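Local atomic coordinates of propionate kinase (Francisella tularensis subsp. tularensis, PDB entry 3KHY), a protein that probably catalyses the reversible, magnesium-dependent transfer of phosphate from ATP to acetate, and probably to propionate. Residues I35-K41 with Y53-Y59. Sequence-based numbering, arbitrary orientation.
Sequences IATKNCK and YLENGSY
Two amides grip the carbonyl oxygen of Thr37 from opposite faces of its plane: Asn56 N crosses over to Thr37 O at 2.8 Å, and Cys40 N closes the type I turn of Thr37-Cys40 from the other face. The facing residues, Leu54 to Gly57, form a type II turn, and the two turns pack together beside the start of strand 41-45 and the end of 49-53, an outermost strand of its sheet in this acetokinase-family kinase of the actin-like ATPase clan. Leu54 N, bonded almost straight to Cys40 O (3.0 Å, 169°), continues the antiparallel pairing of these strands, whose Lys41-Tyr53 pair is non-hydrogen-bonded. There the Lys41 aliphatic chain runs alongside the tyrosine ring, CB 3.8 Å from Tyr53 CD1. With SG anti to its backbone N (chi1 180°), Cys40 lays the sulfur against the turn backbone, 3.6 Å from Leu54 O and 3.9 Å from Gly57 O. The latter oxygen accepts from Ala36 N at 2.8 Å. The next residue, Ser58, is the N-cap of helix 59-72, its OG bonded to Asp61 N. At the first residue of the helix, Tyr59 bonds through OH to Gly10 O, while Ile35 CD1 makes a CH-pi contact over one face of the Tyr59 ring, 4.0 Å from its centroid and offset toward the rim.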
ATOM      1  N   ILE A  35      27.695  14.863  17.589  1.00 40.29           N
ATOM      2  CA  ILE A  35      27.983  14.934  19.019  1.00 42.65           C
ATOM      3  C   ILE A  35      28.871  13.773  19.480  1.00 46.02           C
ATOM      4  O   ILE A  35      28.717  12.645  19.019  1.00 43.25           O
ATOM      5  CB  ILE A  35      26.678  14.995  19.845  1.00 43.09           C
ATOM      6  CG1 ILE A  35      25.936  16.303  19.546  1.00 39.00           C
ATOM      7  CG2 ILE A  35      26.959  14.843  21.346  1.00 41.86           C
ATOM      8  CD1 ILE A  35      24.528  16.350  20.093  1.00 33.17           C
ATOM      9  N   ALA A  36      29.817  14.074  20.368  1.00 50.30           N
ATOM     10  CA  ALA A  36      30.742  13.077  20.911  1.00 55.00           C
ATOM     11  C   ALA A  36      31.704  12.499  19.869  1.00 58.75           C
ATOM     12  O   ALA A  36      32.257  11.412  20.061  1.00 61.96           O
ATOM     13  CB  ALA A  36      29.981  11.960  21.620  1.00 59.17           C
ATOM     14  N   THR A  37      31.898  13.226  18.772  1.00 48.66           N
ATOM     15  CA  THR A  37      32.900  12.869  17.767  1.00 51.27           C
ATOM     16  C   THR A  37      33.860  14.040  17.544  1.00 53.03           C
ATOM     17  O   THR A  37      33.626  15.144  18.039  1.00 49.57           O
ATOM     18  CB  THR A  37      32.258  12.488  16.418  1.00 51.48           C
ATOM     19  OG1 THR A  37      31.937  13.675  15.684  1.00 49.64           O
ATOM     20  CG2 THR A  37      30.998  11.661  16.636  1.00 51.92           C
ATOM     21  N   LYS A  38      34.933  13.800  16.795  1.00 61.84           N
ATOM     22  CA  LYS A  38      35.923  14.840  16.532  1.00 65.95           C
ATOM     23  C   LYS A  38      35.281  16.042  15.848  1.00 58.51           C
ATOM     24  O   LYS A  38      35.712  17.177  16.038  1.00 56.79           O
ATOM     25  CB  LYS A  38      37.059  14.308  15.653  1.00 78.70           C
ATOM     26  CG  LYS A  38      37.729  13.041  16.161  1.00 95.29           C
ATOM     27  CD  LYS A  38      36.942  11.791  15.775  1.00105.43           C
ATOM     28  CE  LYS A  38      37.708  10.524  16.127  1.00114.93           C
ATOM     29  NZ  LYS A  38      36.996   9.295  15.678  1.00119.26           N
ATOM     30  N   ASN A  39      34.247  15.777  15.056  1.00 52.63           N
ATOM     31  CA  ASN A  39      33.628  16.798  14.221  1.00 52.28           C
ATOM     32  C   ASN A  39      32.392  17.428  14.848  1.00 48.70           C
ATOM     33  O   ASN A  39      31.570  18.035  14.158  1.00 42.53           O
ATOM     34  CB  ASN A  39      33.286  16.207  12.857  1.00 55.27           C
ATOM     35  CG  ASN A  39      34.507  15.717  12.126  1.00 61.77           C
ATOM     36  OD1 ASN A  39      35.483  16.450  11.973  1.00 65.03           O
ATOM     37  ND2 ASN A  39      34.469  14.472  11.674  1.00 66.17           N
ATOM     38  N   CYS A  40      32.266  17.279  16.160  1.00 45.34           N
ATOM     39  CA  CYS A  40      31.167  17.892  16.881  1.00 43.28           C
ATOM     40  C   CYS A  40      31.166  19.401  16.644  1.00 39.69           C
ATOM     41  O   CYS A  40      32.207  20.056  16.748  1.00 41.39           O
ATOM     42  CB  CYS A  40      31.289  17.594  18.372  1.00 43.54           C
ATOM     43  SG  CYS A  40      29.976  18.314  19.370  1.00 42.73           S
ATOM     44  N   LYS A  41      29.999  19.947  16.318  1.00 34.64           N
ATOM     45  CA  LYS A  41      29.850  21.387  16.120  1.00 36.47           C
ATOM     46  C   LYS A  41      28.416  21.846  16.362  1.00 32.10           C
ATOM     47  O   LYS A  41      27.470  21.084  16.185  1.00 30.94           O
ATOM     48  CB  LYS A  41      30.273  21.788  14.707  1.00 38.30           C
ATOM     49  CG  LYS A  41      29.420  21.149  13.635  1.00 39.88           C
ATOM     50  CD  LYS A  41      29.654  21.783  12.279  1.00 40.80           C
ATOM     51  CE  LYS A  41      28.782  21.112  11.231  1.00 44.76           C
ATOM     52  NZ  LYS A  41      28.951  21.730   9.890  1.00 51.74           N
ATOM     53  N   TYR A  53      32.817  25.053  16.799  1.00 29.73           N
ATOM     54  CA  TYR A  53      33.327  23.694  16.830  1.00 30.16           C
ATOM     55  C   TYR A  53      33.686  23.303  18.250  1.00 39.72           C
ATOM     56  O   TYR A  53      34.116  24.138  19.041  1.00 45.36           O
ATOM     57  CB  TYR A  53      34.527  23.552  15.898  1.00 37.90           C
ATOM     58  CG  TYR A  53      34.141  23.699  14.447  1.00 41.21           C
ATOM     59  CD1 TYR A  53      33.832  22.587  13.676  1.00 42.26           C
ATOM     60  CD2 TYR A  53      34.051  24.952  13.855  1.00 38.75           C
ATOM     61  CE1 TYR A  53      33.462  22.717  12.347  1.00 42.73           C
ATOM     62  CE2 TYR A  53      33.682  25.092  12.530  1.00 35.65           C
ATOM     63  CZ  TYR A  53      33.394  23.971  11.781  1.00 41.81           C
ATOM     64  OH  TYR A  53      33.029  24.104  10.464  1.00 46.11           O
ATOM     65  N   LEU A  54      33.489  22.028  18.568  1.00 38.31           N
ATOM     66  CA  LEU A  54      33.760  21.521  19.902  1.00 40.20           C
ATOM     67  C   LEU A  54      34.209  20.072  19.794  1.00 42.39           C
ATOM     68  O   LEU A  54      33.430  19.159  20.081  1.00 34.02           O
ATOM     69  CB  LEU A  54      32.498  21.604  20.764  1.00 43.79           C
ATOM     70  CG  LEU A  54      32.715  21.662  22.274  1.00 53.17           C
ATOM     71  CD1 LEU A  54      33.341  22.996  22.646  1.00 53.37           C
ATOM     72  CD2 LEU A  54      31.410  21.461  23.020  1.00 59.31           C
ATOM     73  N   GLU A  55      35.454  19.867  19.368  1.00 43.72           N
ATOM     74  CA  GLU A  55      35.994  18.525  19.165  1.00 49.92           C
ATOM     75  C   GLU A  55      35.677  17.595  20.326  1.00 49.68           C
ATOM     76  O   GLU A  55      36.067  17.856  21.464  1.00 47.38           O
ATOM     77  CB  GLU A  55      37.508  18.564  18.942  1.00 60.07           C
ATOM     78  CG  GLU A  55      37.926  19.055  17.566  1.00 68.95           C
ATOM     79  CD  GLU A  55      39.386  18.763  17.262  1.00 76.61           C
ATOM     80  OE1 GLU A  55      40.067  18.162  18.122  1.00 78.69           O
ATOM     81  OE2 GLU A  55      39.849  19.130  16.161  1.00 78.61           O
ATOM     82  N   ASN A  56      34.961  16.518  20.020  1.00 53.45           N
ATOM     83  CA  ASN A  56      34.613  15.494  20.997  1.00 57.40           C
ATOM     84  C   ASN A  56      33.751  15.996  22.148  1.00 54.73           C
ATOM     85  O   ASN A  56      33.739  15.397  23.220  1.00 57.23           O
ATOM     86  CB  ASN A  56      35.876  14.818  21.538  1.00 66.10           C
ATOM     87  CG  ASN A  56      36.636  14.063  20.465  1.00 67.84           C
ATOM     88  OD1 ASN A  56      37.837  14.259  20.288  1.00 69.37           O
ATOM     89  ND2 ASN A  56      35.934  13.201  19.739  1.00 67.98           N
ATOM     90  N   GLY A  57      33.031  17.091  21.927  1.00 50.36           N
ATOM     91  CA  GLY A  57      32.118  17.595  22.934  1.00 45.45           C
ATOM     92  C   GLY A  57      31.054  16.563  23.278  1.00 46.43           C
ATOM     93  O   GLY A  57      30.513  15.895  22.400  1.00 44.61           O
ATOM     94  N   SER A  58      30.755  16.419  24.562  1.00 48.27           N
ATOM     95  CA  SER A  58      29.714  15.488  24.978  1.00 48.16           C
ATOM     96  C   SER A  58      28.343  16.075  24.681  1.00 44.94           C
ATOM     97  O   SER A  58      28.210  17.271  24.421  1.00 43.34           O
ATOM     98  CB  SER A  58      29.828  15.177  26.470  1.00 52.33           C
ATOM     99  OG  SER A  58      29.539  16.323  27.253  1.00 56.11           O
ATOM    100  N   TYR A  59      27.328  15.223  24.712  1.00 47.07           N
ATOM    101  CA  TYR A  59      25.956  15.672  24.587  1.00 44.59           C
ATOM    102  C   TYR A  59      25.698  16.690  25.690  1.00 48.84           C
ATOM    103  O   TYR A  59      24.990  17.674  25.491  1.00 45.31           O
ATOM    104  CB  TYR A  59      25.023  14.481  24.744  1.00 43.90           C
ATOM    105  CG  TYR A  59      23.763  14.531  23.914  1.00 42.41           C
ATOM    106  CD1 TYR A  59      23.640  13.770  22.756  1.00 40.45           C
ATOM    107  CD2 TYR A  59      22.686  15.318  24.301  1.00 43.13           C
ATOM    108  CE1 TYR A  59      22.475  13.796  22.000  1.00 40.68           C
ATOM    109  CE2 TYR A  59      21.521  15.353  23.555  1.00 42.77           C
ATOM    110  CZ  TYR A  59      21.419  14.591  22.406  1.00 38.92           C
ATOM    111  OH  TYR A  59      20.252  14.631  21.671  1.00 33.74           O
TER